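Local coordinates for Endoglucanase(Endo-1,4-beta-glucanase)protein (Pseudomonas stutzeri, PDB 6R2J) that probably hydrolyses internal beta-1,4-glycosidic bonds of cellulose, as a family 5 endoglucanase with a TIM-barrel fold, and is captured here with cellobiose bound, at residues Lys125-Phe130 / Arg164-Gln169; Phe37-Lys42 / Ile55-Ile60; Leu207-Asp212 / Pro260-Ala265; Gly215-Gln220 / Tyr253-Asp258. One frame throughout, in Å; residues are numbered along the deposited sequence.

Contact 1 of 4, residues Lys125-Phe130 / Arg164-Gln169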
# COMPACT_ATOMS: atom_id res chain seq x y z
N LYS A 125 -0.36 14.56 13.78
CA LYS A 125 1.03 14.75 14.14
C LYS A 125 1.96 14.25 13.05
O LYS A 125 2.95 14.91 12.74
CB LYS A 125 1.35 14.06 15.47
CG LYS A 125 1.08 14.89 16.71
CD LYS A 125 1.65 14.18 17.90
CE LYS A 125 1.47 14.96 19.18
NZ LYS A 125 0.18 14.59 19.83
N LEU A 126 1.68 13.07 12.48
CA LEU A 126 2.51 12.58 11.37
C LEU A 126 2.47 13.51 10.16
O LEU A 126 3.50 13.78 9.53
CB LEU A 126 2.08 11.17 10.97
CG LEU A 126 2.36 10.03 11.95
CD1 LEU A 126 1.70 8.76 11.50
CD2 LEU A 126 3.86 9.87 12.09
N ALA A 127 1.28 14.02 9.82
CA ALA A 127 1.18 14.92 8.67
C ALA A 127 1.95 16.21 8.90
O ALA A 127 2.49 16.79 7.95
CB ALA A 127 -0.29 15.19 8.34
N GLU A 128 2.01 16.69 10.15
CA GLU A 128 2.85 17.83 10.49
C GLU A 128 4.33 17.53 10.26
O GLU A 128 5.09 18.41 9.85
CB GLU A 128 2.64 18.21 11.97
CG GLU A 128 1.29 18.88 12.33
CD GLU A 128 1.04 18.93 13.86
OE1 GLU A 128 2.03 18.88 14.62
OE2 GLU A 128 -0.13 19.02 14.30
N ARG A 129 4.75 16.30 10.50
CA ARG A 129 6.17 15.98 10.31
C ARG A 129 6.56 15.89 8.82
O ARG A 129 7.69 16.23 8.46
CB ARG A 129 6.50 14.65 10.99
CG ARG A 129 6.22 14.54 12.49
CD ARG A 129 7.13 15.45 13.32
NE ARG A 129 6.74 15.35 14.73
CZ ARG A 129 7.51 14.82 15.68
NH1 ARG A 129 8.73 14.38 15.37
NH2 ARG A 129 7.08 14.74 16.93
N PHE A 130 5.66 15.38 7.95
CA PHE A 130 6.02 15.07 6.56
C PHE A 130 5.37 15.96 5.51
O PHE A 130 5.73 15.87 4.33
CB PHE A 130 5.73 13.60 6.25
CG PHE A 130 6.34 12.64 7.23
CD1 PHE A 130 7.69 12.59 7.39
CD2 PHE A 130 5.56 11.80 7.98
CE1 PHE A 130 8.26 11.67 8.30
CE2 PHE A 130 6.10 10.91 8.89
CZ PHE A 130 7.46 10.84 9.05
N ARG A 164 -6.43 16.78 7.03
CA ARG A 164 -6.77 17.92 6.19
C ARG A 164 -6.78 19.21 6.98
O ARG A 164 -6.90 20.28 6.36
CB ARG A 164 -8.11 17.68 5.49
CG ARG A 164 -8.10 16.47 4.52
CD ARG A 164 -7.32 16.87 3.28
NE ARG A 164 -7.43 15.90 2.20
CZ ARG A 164 -6.38 15.34 1.62
NH1 ARG A 164 -5.15 15.63 2.00
NH2 ARG A 164 -6.57 14.48 0.65
N GLU A 165 -6.68 19.12 8.31
CA GLU A 165 -6.49 20.30 9.15
C GLU A 165 -5.09 20.87 9.00
O GLU A 165 -4.86 22.06 9.24
CB GLU A 165 -6.70 19.94 10.62
CG GLU A 165 -8.10 19.54 11.06
CD GLU A 165 -8.10 19.03 12.54
OE1 GLU A 165 -7.29 19.56 13.33
OE2 GLU A 165 -8.86 18.10 12.90
N VAL A 166 -4.13 20.02 8.63
CA VAL A 166 -2.75 20.44 8.49
C VAL A 166 -2.22 20.32 7.07
O VAL A 166 -1.26 21.02 6.72
CB VAL A 166 -1.81 19.71 9.48
CG1 VAL A 166 -2.24 19.94 10.92
CG2 VAL A 166 -1.72 18.25 9.14
N ASP A 167 -2.80 19.45 6.22
CA ASP A 167 -2.28 19.20 4.87
C ASP A 167 -3.45 18.95 3.93
O ASP A 167 -4.13 17.90 4.02
CB ASP A 167 -1.26 18.04 4.87
CG ASP A 167 -0.62 17.78 3.49
OD1 ASP A 167 -1.22 18.12 2.46
OD2 ASP A 167 0.50 17.21 3.43
N ASP A 168 -3.71 19.90 3.02
CA ASP A 168 -4.73 19.73 1.99
C ASP A 168 -4.17 19.36 0.61
O ASP A 168 -4.89 19.38 -0.43
CB ASP A 168 -5.54 21.00 1.91
CG ASP A 168 -4.69 22.16 1.40
OD1 ASP A 168 -3.45 21.97 1.28
OD2 ASP A 168 -5.24 23.25 1.09
N GLN A 169 -2.92 18.92 0.58
CA GLN A 169 -2.24 18.65 -0.67
C GLN A 169 -1.87 17.19 -0.84
O GLN A 169 -1.91 16.69 -1.96
CB GLN A 169 -0.98 19.51 -0.86
CG GLN A 169 -1.19 20.98 -0.86
CD GLN A 169 -1.90 21.45 -2.08
OE1 GLN A 169 -1.49 21.14 -3.17
NE2 GLN A 169 -2.98 22.18 -1.92
O HOH W 1 1.12 16.05 5.59
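At A127 and V166 the end of helix 116-130 comes up against residues 164-169, at the far end of helix 152-166, the backbones closing to 6.7 Å between the CA atoms of A127 and D167 and 6.5 Å between those of E128 and V166. V166 straddles the gap with both methyls. Its CG2 presses on A127 CB at 3.5 Å, tighter than an ordinary carbon contact, and the small alanine suits a place where the helices come so close. The other methyl, CG1, takes the position anti to the carbonyl carbon (chi1 -58°) and thereby reaches the aliphatic part of E128, whose CG lies 3.9 Å away. The two side chains run nearly at right angles, and because E128 was modelled in two conformers, the place of its carboxylate is less certain. In the TIM barrel these are consecutive outer helices, joined through strand 136-140, and A127 also rests on Y139 of that strand. A water bridges the A127 carbonyl and the D167 carboxylate, donating to A127 O at 2.8 Å and to D167 OD2. The other carboxylate oxygen, OD1, accepts from Q169 N at 2.7 Å, an Asx turn, and from T170 N, so an aspartate here both shapes the turn that follows and binds the water. R164 NH1, in its guanidinium plane, donates to D167 O at 3.2 Å, while R164 NE pairs with D196.

Contact 2 of 4, residues Phe37-Lys42 / Ile55-Ile60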
# COMPACT_ATOMS: atom_id res chain seq x y z
N PHE A 37 13.44 -3.47 9.85
CA PHE A 37 14.54 -2.96 9.05
C PHE A 37 13.99 -1.84 8.17
O PHE A 37 12.84 -1.87 7.74
CB PHE A 37 15.13 -4.02 8.09
CG PHE A 37 15.26 -5.36 8.70
CD1 PHE A 37 16.21 -5.57 9.67
CD2 PHE A 37 14.42 -6.40 8.36
CE1 PHE A 37 16.33 -6.79 10.29
CE2 PHE A 37 14.52 -7.60 8.99
CZ PHE A 37 15.49 -7.81 9.93
N TYR A 38 14.81 -0.91 7.90
CA TYR A 38 14.61 0.18 6.97
C TYR A 38 15.54 0.04 5.75
O TYR A 38 16.66 -0.45 5.85
CB TYR A 38 14.85 1.51 7.69
CG TYR A 38 13.58 2.03 8.34
CD1 TYR A 38 13.09 1.49 9.51
CD2 TYR A 38 12.85 3.06 7.76
CE1 TYR A 38 11.93 1.97 10.09
CE2 TYR A 38 11.67 3.54 8.32
CZ TYR A 38 11.22 3.01 9.49
OH TYR A 38 10.04 3.50 10.03
N PRO A 39 15.05 0.42 4.58
CA PRO A 39 15.85 0.27 3.37
C PRO A 39 16.96 1.30 3.32
O PRO A 39 16.98 2.30 4.05
CB PRO A 39 14.82 0.46 2.25
CG PRO A 39 13.75 1.36 2.87
CD PRO A 39 13.69 0.96 4.32
N GLU A 40 17.90 1.03 2.41
CA GLU A 40 19.07 1.86 2.15
C GLU A 40 19.01 2.39 0.73
O GLU A 40 18.14 2.01 -0.07
CB GLU A 40 20.34 1.06 2.35
CG GLU A 40 20.50 0.55 3.76
CD GLU A 40 20.79 1.67 4.75
OE1 GLU A 40 20.96 2.85 4.34
OE2 GLU A 40 20.88 1.35 5.96
N LYS A 41 19.98 3.25 0.39
CA LYS A 41 20.00 3.85 -0.94
C LYS A 41 20.02 2.80 -2.05
O LYS A 41 19.50 3.04 -3.15
CB LYS A 41 21.19 4.79 -1.07
CG LYS A 41 22.56 4.13 -0.87
CD LYS A 41 23.66 5.13 -1.27
CE LYS A 41 25.07 4.56 -1.11
NZ LYS A 41 25.43 4.46 0.34
N LYS A 42 20.61 1.63 -1.78
CA LYS A 42 20.71 0.61 -2.83
C LYS A 42 19.33 0.17 -3.30
O LYS A 42 19.12 -0.07 -4.50
CB LYS A 42 21.51 -0.59 -2.34
CG LYS A 42 20.78 -1.40 -1.28
CD LYS A 42 21.62 -2.56 -0.75
CE LYS A 42 20.96 -3.91 -0.99
NZ LYS A 42 21.81 -5.01 -0.45
N ILE A 55 6.44 3.73 -4.65
CA ILE A 55 6.79 2.91 -3.51
C ILE A 55 5.69 3.03 -2.46
O ILE A 55 5.26 4.14 -2.12
CB ILE A 55 8.13 3.35 -2.89
CG1 ILE A 55 9.24 3.31 -3.94
CG2 ILE A 55 8.46 2.50 -1.66
CD1 ILE A 55 9.72 1.92 -4.26
N ARG A 56 5.23 1.89 -1.96
CA ARG A 56 4.37 1.83 -0.78
C ARG A 56 5.23 1.35 0.38
O ARG A 56 5.91 0.32 0.27
CB ARG A 56 3.17 0.90 -0.99
CG ARG A 56 2.29 0.77 0.30
CD ARG A 56 1.03 0.05 -0.08
NE ARG A 56 0.01 -0.17 0.94
CZ ARG A 56 -0.16 -1.30 1.61
NH1 ARG A 56 0.67 -2.33 1.45
NH2 ARG A 56 -1.19 -1.41 2.44
N PHE A 57 5.22 2.09 1.47
CA PHE A 57 6.13 1.78 2.57
C PHE A 57 5.40 1.54 3.88
O PHE A 57 5.01 2.52 4.56
CB PHE A 57 7.17 2.88 2.74
CG PHE A 57 8.25 2.50 3.70
CD1 PHE A 57 9.23 1.60 3.31
CD2 PHE A 57 8.26 2.97 5.00
CE1 PHE A 57 10.25 1.20 4.18
CE2 PHE A 57 9.26 2.54 5.89
CZ PHE A 57 10.26 1.68 5.47
N PRO A 58 5.22 0.28 4.30
CA PRO A 58 4.58 0.00 5.60
C PRO A 58 5.45 0.38 6.81
O PRO A 58 6.67 0.18 6.83
CB PRO A 58 4.29 -1.51 5.56
CG PRO A 58 4.37 -1.90 4.09
CD PRO A 58 5.38 -0.95 3.48
N PHE A 59 4.77 0.91 7.84
CA PHE A 59 5.31 1.14 9.16
C PHE A 59 4.16 0.82 10.11
O PHE A 59 2.99 0.65 9.69
CB PHE A 59 5.85 2.56 9.24
CG PHE A 59 4.78 3.59 9.29
CD1 PHE A 59 4.17 4.01 8.13
CD2 PHE A 59 4.31 4.08 10.51
CE1 PHE A 59 3.14 4.94 8.17
CE2 PHE A 59 3.29 4.98 10.58
CZ PHE A 59 2.71 5.44 9.41
N ILE A 60 4.46 0.73 11.41
CA ILE A 60 3.40 0.52 12.39
C ILE A 60 3.29 1.68 13.37
O ILE A 60 4.28 2.32 13.75
CB ILE A 60 3.45 -0.86 13.10
CG1 ILE A 60 4.74 -1.03 13.90
CG2 ILE A 60 3.24 -2.00 12.03
CD1 ILE A 60 4.76 -2.31 14.71
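F57 lies at the centre of this buried contact, with its outer ring carbons wedged between Y38 and P39 of the loop that leads into helix 41-49. Its CG stands anti to the backbone N (chi1 -171°), which carries the ring from strand 54-59 toward that loop. Y38 meets it through one side of its own ring, CE2 lying 3.6 Å from F57 CE2. The two rings are inclined at 48° with centroids 5.4 Å apart, an oblique aromatic pair. P39 comes from the opposite direction and meets the ring obliquely, its CD 3.5 Å from F57 CE1 and its CG 3.7 Å from the same atom. A proline fits because it offers a compact apolar ring and stiffens the chain just before E40, the N-cap of helix 41-49. The loop belongs to the beta-alpha-beta unit made of strand 14-18, helix 41-49 and strand 54-59, part of the TIM barrel, and F57 lies on the layer outside the strands, touching L80 of helix 74-89 and V94 of the next strand. A leucine in place of F57 would probably fall short of Y38 CE2 and P39 CD together, opening a gap under the loop. Y38 is a tyrosine with reason: its apolar ring lies on L79, L80 and T83, while its hydroxyl is hydrogen-bonded to Q76 OE1.

Contact 3 of 4, residues Leu207-Asp212 / Pro260-Ala265. With BGC (beta-D-glucopyranose), chain E; BGC (beta-D-glucopyranose), chain B.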
# COMPACT_ATOMS: atom_id res chain seq x y z
N LEU A 207 -5.21 -7.86 -3.42
CA LEU A 207 -5.69 -8.95 -4.26
C LEU A 207 -4.58 -9.98 -4.44
O LEU A 207 -3.52 -9.66 -4.97
CB LEU A 207 -6.15 -8.40 -5.62
CG LEU A 207 -6.75 -9.33 -6.70
CD1 LEU A 207 -7.58 -8.45 -7.67
CD2 LEU A 207 -5.68 -10.15 -7.40
N TYR A 208 -4.86 -11.21 -4.03
CA TYR A 208 -3.96 -12.32 -4.22
C TYR A 208 -4.69 -13.43 -4.98
O TYR A 208 -5.90 -13.38 -5.20
CB TYR A 208 -3.40 -12.80 -2.88
CG TYR A 208 -2.47 -11.80 -2.24
CD1 TYR A 208 -1.12 -11.78 -2.56
CD2 TYR A 208 -2.94 -10.88 -1.29
CE1 TYR A 208 -0.25 -10.88 -1.94
CE2 TYR A 208 -2.10 -9.95 -0.70
CZ TYR A 208 -0.75 -9.97 -1.01
OH TYR A 208 0.12 -9.09 -0.40
N PHE A 209 -3.93 -14.43 -5.39
CA PHE A 209 -4.44 -15.41 -6.35
C PHE A 209 -4.78 -16.77 -5.75
O PHE A 209 -5.21 -17.65 -6.51
CB PHE A 209 -3.39 -15.61 -7.44
CG PHE A 209 -3.09 -14.39 -8.26
CD1 PHE A 209 -3.99 -13.31 -8.30
CD2 PHE A 209 -1.94 -14.34 -9.04
CE1 PHE A 209 -3.73 -12.20 -9.08
CE2 PHE A 209 -1.68 -13.25 -9.84
CZ PHE A 209 -2.57 -12.17 -9.85
N ASP A 210 -4.52 -17.01 -4.45
CA ASP A 210 -4.78 -18.31 -3.86
C ASP A 210 -6.25 -18.43 -3.45
O ASP A 210 -7.01 -17.45 -3.39
CB ASP A 210 -3.81 -18.69 -2.73
CG ASP A 210 -3.63 -17.60 -1.70
OD1 ASP A 210 -4.02 -16.45 -1.96
OD2 ASP A 210 -3.06 -17.88 -0.61
N ASP A 211 -6.65 -19.69 -3.18
CA ASP A 211 -8.06 -20.06 -3.09
C ASP A 211 -8.74 -19.39 -1.93
O ASP A 211 -9.97 -19.23 -1.95
CB ASP A 211 -8.15 -21.55 -2.85
CG ASP A 211 -7.84 -22.36 -4.07
OD1 ASP A 211 -7.51 -21.78 -5.12
OD2 ASP A 211 -8.01 -23.60 -3.99
N ASP A 212 -7.98 -19.01 -0.91
CA ASP A 212 -8.52 -18.38 0.28
C ASP A 212 -8.26 -16.88 0.30
O ASP A 212 -8.45 -16.24 1.34
CB ASP A 212 -7.95 -19.06 1.53
CG ASP A 212 -6.46 -18.86 1.68
OD1 ASP A 212 -5.87 -18.12 0.89
OD2 ASP A 212 -5.87 -19.46 2.59
N PRO A 260 3.99 -21.37 -12.11
CA PRO A 260 3.77 -20.79 -13.44
C PRO A 260 2.37 -20.19 -13.66
O PRO A 260 2.23 -19.17 -14.36
CB PRO A 260 4.03 -21.98 -14.39
CG PRO A 260 4.17 -23.21 -13.53
CD PRO A 260 4.60 -22.71 -12.18
N GLU A 261 1.32 -20.78 -13.08
CA GLU A 261 -0.03 -20.23 -13.26
C GLU A 261 -0.17 -18.85 -12.62
O GLU A 261 -0.89 -17.97 -13.15
CB GLU A 261 -1.08 -21.19 -12.70
CG GLU A 261 -1.03 -22.61 -13.20
CD GLU A 261 -0.32 -23.53 -12.22
OE1 GLU A 261 0.18 -23.04 -11.18
OE2 GLU A 261 -0.26 -24.76 -12.49
N ALA A 262 0.48 -18.63 -11.47
CA ALA A 262 0.48 -17.31 -10.84
C ALA A 262 1.13 -16.26 -11.74
O ALA A 262 0.65 -15.12 -11.80
CB ALA A 262 1.19 -17.39 -9.49
N ALA A 263 2.20 -16.63 -12.45
CA ALA A 263 2.84 -15.71 -13.39
C ALA A 263 1.85 -15.23 -14.44
O ALA A 263 1.77 -14.03 -14.73
CB ALA A 263 4.01 -16.40 -14.08
N GLN A 264 1.10 -16.17 -15.03
CA GLN A 264 0.13 -15.80 -16.04
C GLN A 264 -0.91 -14.86 -15.46
O GLN A 264 -1.27 -13.86 -16.10
CB GLN A 264 -0.57 -17.03 -16.57
CG GLN A 264 -1.11 -16.77 -17.95
CD GLN A 264 0.01 -16.63 -18.96
OE1 GLN A 264 1.01 -17.35 -18.90
NE2 GLN A 264 -0.12 -15.65 -19.86
N ALA A 265 -1.39 -15.16 -14.24
CA ALA A 265 -2.39 -14.35 -13.56
C ALA A 265 -1.89 -12.94 -13.31
O ALA A 265 -2.67 -11.99 -13.41
CB ALA A 265 -2.81 -15.04 -12.27
C2 BGC E . -5.95 -13.82 5.99
C3 BGC E . -6.39 -12.72 5.06
C4 BGC E . -7.25 -13.46 4.08
C5 BGC E . -8.47 -14.19 4.75
C6 BGC E . -9.30 -15.07 3.78
C1 BGC E . -7.15 -14.31 6.82
O1 BGC E . -6.87 -15.19 7.86
O2 BGC E . -4.96 -13.44 6.93
O3 BGC E . -5.36 -12.11 4.26
O4 BGC E . -7.93 -12.80 3.02
O5 BGC E . -8.24 -14.97 5.99
O6 BGC E . -9.41 -14.37 2.55
C2 BGC B . -8.25 -10.97 2.02
C3 BGC B . -8.11 -9.68 1.28
C4 BGC B . -6.68 -9.30 1.49
C5 BGC B . -5.68 -10.41 1.61
C6 BGC B . -4.38 -9.68 1.74
C1 BGC B . -7.14 -12.02 2.29
O2 BGC B . -9.56 -11.52 1.59
O3 BGC B . -8.98 -8.66 1.78
O4 BGC B . -6.58 -8.38 0.43
O5 BGC B . -6.03 -11.20 2.84
O6 BGC B . -3.42 -10.60 2.32
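F209 turns one face of its ring to A265, whose CB sits 3.7 Å from the ring centroid and 30° off the normal, a CH-pi contact displaced toward the CE2 side. A265 CB is modelled 3.2 Å from F209 CE2, closer than usual carbon contact. The ring edge, by contrast, faces the helix backbone: A262 O lies near the ring plane, 3.6 Å from F209 CE2. With CG anti to the carbonyl carbon (chi1 -63°), the ring projects from its loop onto helix 260-276, and alanines about a turn apart leave room for it. This loop follows strand 201-206 of the TIM barrel, so the contact ties one of the loops that carry the glycan pocket to an outer helix. A serine here instead of F209 would probably leave A265 CB without its aromatic face and open a gap between loop and helix. Y208, the residue before, meets the sugar with the edge of its ring, CE2 lying 3.4 Å from C6 of the chain B glucose, while its hydroxyl is hydrogen-bonded to E252. D212 accepts through its backbone O from O6 of the chain E glucose, although the modelled 2.4 Å is doubtfully short.

Contact 4 of 4, residues Gly215-Gln220 / Tyr253-Asp258; sequences GKYMAQ and YGIPDD
One face of the Y217 ring is laid over by P256, whose CD stands 3.5 Å from the centroid and only 7° off the normal, a CH-pi contact almost exactly central. P256 CG lies further back on the same face, 3.4 Å from Y217 CG, so the pyrrolidine spans the ring from its root to its middle. Proline is suited to this because its CD, bonded to the amide nitrogen, has slightly polarised C-H bonds facing the ring. G254 O approaches the far end of the ring obliquely and takes a weak hydrogen bond of 2.8 Å from Y217 OH. The same hydroxyl accepts from F209 N, its stronger partner, and so ties the loop at F209 to that at G254. Both segments are loops following barrel strands, 201-206 and 248-252, on the glycan-binding side of the TIM barrel. Tyrosine is apt here, since it combines an apolar face for the proline with a hydroxyl for the buried backbone. Y217 itself has left-handed backbone angles (phi 56°, psi 50°), in a turn gripped by the D210 carboxylate: OD1 accepts from G215 N and OD2 from Y217 N. At G215 the backbone calls for glycine, because a CB would collide with the carbonyl O of S214. K216, between them, stretches the other way, its NZ making a weak hydrogen bond to O2 of a bound glucose.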
# COMPACT_ATOMS: atom_id res chain seq x y z
N GLY A 215 -3.00 -14.67 0.11
CA GLY A 215 -1.65 -14.36 -0.28
C GLY A 215 -0.59 -15.16 0.45
O GLY A 215 0.60 -14.89 0.24
N LYS A 216 -0.98 -16.12 1.29
CA LYS A 216 -0.02 -17.02 1.93
C LYS A 216 0.46 -18.10 0.96
O LYS A 216 1.56 -18.64 1.12
CB LYS A 216 -0.63 -17.72 3.14
CG LYS A 216 -1.17 -16.82 4.21
CD LYS A 216 -1.90 -17.69 5.29
CE LYS A 216 -3.22 -17.05 5.80
NZ LYS A 216 -3.13 -15.58 6.17
N TYR A 217 -0.37 -18.44 -0.04
CA TYR A 217 -0.00 -19.41 -1.06
C TYR A 217 0.40 -20.75 -0.45
O TYR A 217 1.44 -21.32 -0.76
CB TYR A 217 1.09 -18.83 -1.96
CG TYR A 217 0.57 -17.77 -2.88
CD1 TYR A 217 -0.06 -18.11 -4.06
CD2 TYR A 217 0.70 -16.41 -2.57
CE1 TYR A 217 -0.54 -17.14 -4.93
CE2 TYR A 217 0.21 -15.42 -3.44
CZ TYR A 217 -0.40 -15.80 -4.63
OH TYR A 217 -0.88 -14.86 -5.52
N MET A 218 -0.45 -21.25 0.44
CA MET A 218 -0.27 -22.61 0.92
C MET A 218 -0.46 -23.60 -0.23
O MET A 218 -1.09 -23.30 -1.25
CB MET A 218 -1.26 -22.89 2.03
CG MET A 218 -1.07 -21.91 3.18
SD MET A 218 -2.05 -22.29 4.59
CE MET A 218 -3.47 -21.23 4.19
N ALA A 219 0.13 -24.78 -0.06
CA ALA A 219 0.18 -25.74 -1.16
C ALA A 219 -1.23 -26.16 -1.58
O ALA A 219 -1.54 -26.23 -2.78
CB ALA A 219 1.03 -26.96 -0.79
N GLN A 220 -2.09 -26.48 -0.62
CA GLN A 220 -3.41 -26.99 -0.96
C GLN A 220 -4.30 -25.93 -1.62
O GLN A 220 -5.23 -26.29 -2.35
CB GLN A 220 -4.05 -27.60 0.30
CG GLN A 220 -4.73 -26.60 1.28
CD GLN A 220 -3.80 -26.01 2.34
OE1 GLN A 220 -2.57 -25.95 2.16
NE2 GLN A 220 -4.39 -25.56 3.45
N TYR A 253 -0.42 -7.18 -4.14
CA TYR A 253 -0.62 -8.33 -5.01
C TYR A 253 0.79 -8.90 -5.13
O TYR A 253 1.76 -8.14 -5.09
CB TYR A 253 -1.18 -7.92 -6.37
CG TYR A 253 -0.16 -7.41 -7.33
CD1 TYR A 253 0.21 -6.06 -7.32
CD2 TYR A 253 0.44 -8.25 -8.25
CE1 TYR A 253 1.11 -5.59 -8.17
CE2 TYR A 253 1.38 -7.78 -9.12
CZ TYR A 253 1.73 -6.46 -9.07
OH TYR A 253 2.68 -6.01 -9.97
N GLY A 254 0.94 -10.22 -5.25
CA GLY A 254 2.25 -10.83 -5.36
C GLY A 254 2.09 -12.29 -5.71
O GLY A 254 1.01 -12.85 -5.56
N ILE A 255 3.18 -12.88 -6.18
CA ILE A 255 3.13 -14.28 -6.59
C ILE A 255 4.40 -14.98 -6.16
O ILE A 255 5.48 -14.40 -6.08
CB ILE A 255 2.95 -14.45 -8.13
CG1 ILE A 255 4.13 -13.85 -8.90
CG2 ILE A 255 1.67 -13.86 -8.65
CD1 ILE A 255 4.05 -14.03 -10.43
N PRO A 256 4.27 -16.28 -5.85
CA PRO A 256 5.49 -17.08 -5.66
C PRO A 256 6.21 -17.32 -6.97
O PRO A 256 5.61 -17.40 -8.04
CB PRO A 256 4.96 -18.41 -5.09
CG PRO A 256 3.49 -18.10 -4.63
CD PRO A 256 3.03 -17.06 -5.62
N ASP A 257 7.51 -17.50 -6.86
CA ASP A 257 8.37 -17.78 -7.99
C ASP A 257 8.34 -19.24 -8.47
O ASP A 257 9.10 -19.58 -9.37
CB ASP A 257 9.80 -17.40 -7.59
CG ASP A 257 10.35 -18.22 -6.37
OD1 ASP A 257 9.89 -19.36 -6.16
OD2 ASP A 257 11.27 -17.76 -5.64
N ASP A 258 7.47 -20.09 -7.92
CA ASP A 258 7.45 -21.50 -8.30
C ASP A 258 6.09 -21.96 -8.80
O ASP A 258 5.82 -23.17 -8.89
CB ASP A 258 7.93 -22.37 -7.14
CG ASP A 258 6.98 -22.34 -5.94
OD1 ASP A 258 6.09 -21.44 -5.90
OD2 ASP A 258 7.13 -23.23 -5.06

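Along the chain contact 2 closes first, contact 1 follows, and contact 4 is nested inside the loop closed by contact 3. All belong to one TIM barrel. Contacts 1 and 2, with centres 20 Å apart, lie in its earlier part and meet where L126 CD1 packs at 4.1 Å from F59 CZ, between helix 116-130 and strand 54-59. Contacts 3 and 4, only 7 Å apart between centres, share the loop after strand 201-206, which contact 4 packs against the loop after 248-252 and contact 3 against helix 260-276; the shared loop supplies Y208, D212 and K216 to the glycan pocket. Contact 1 lies beyond the chain's centre, its own centre 37 Å from those of contacts 3 and 4, in the outer helical layer.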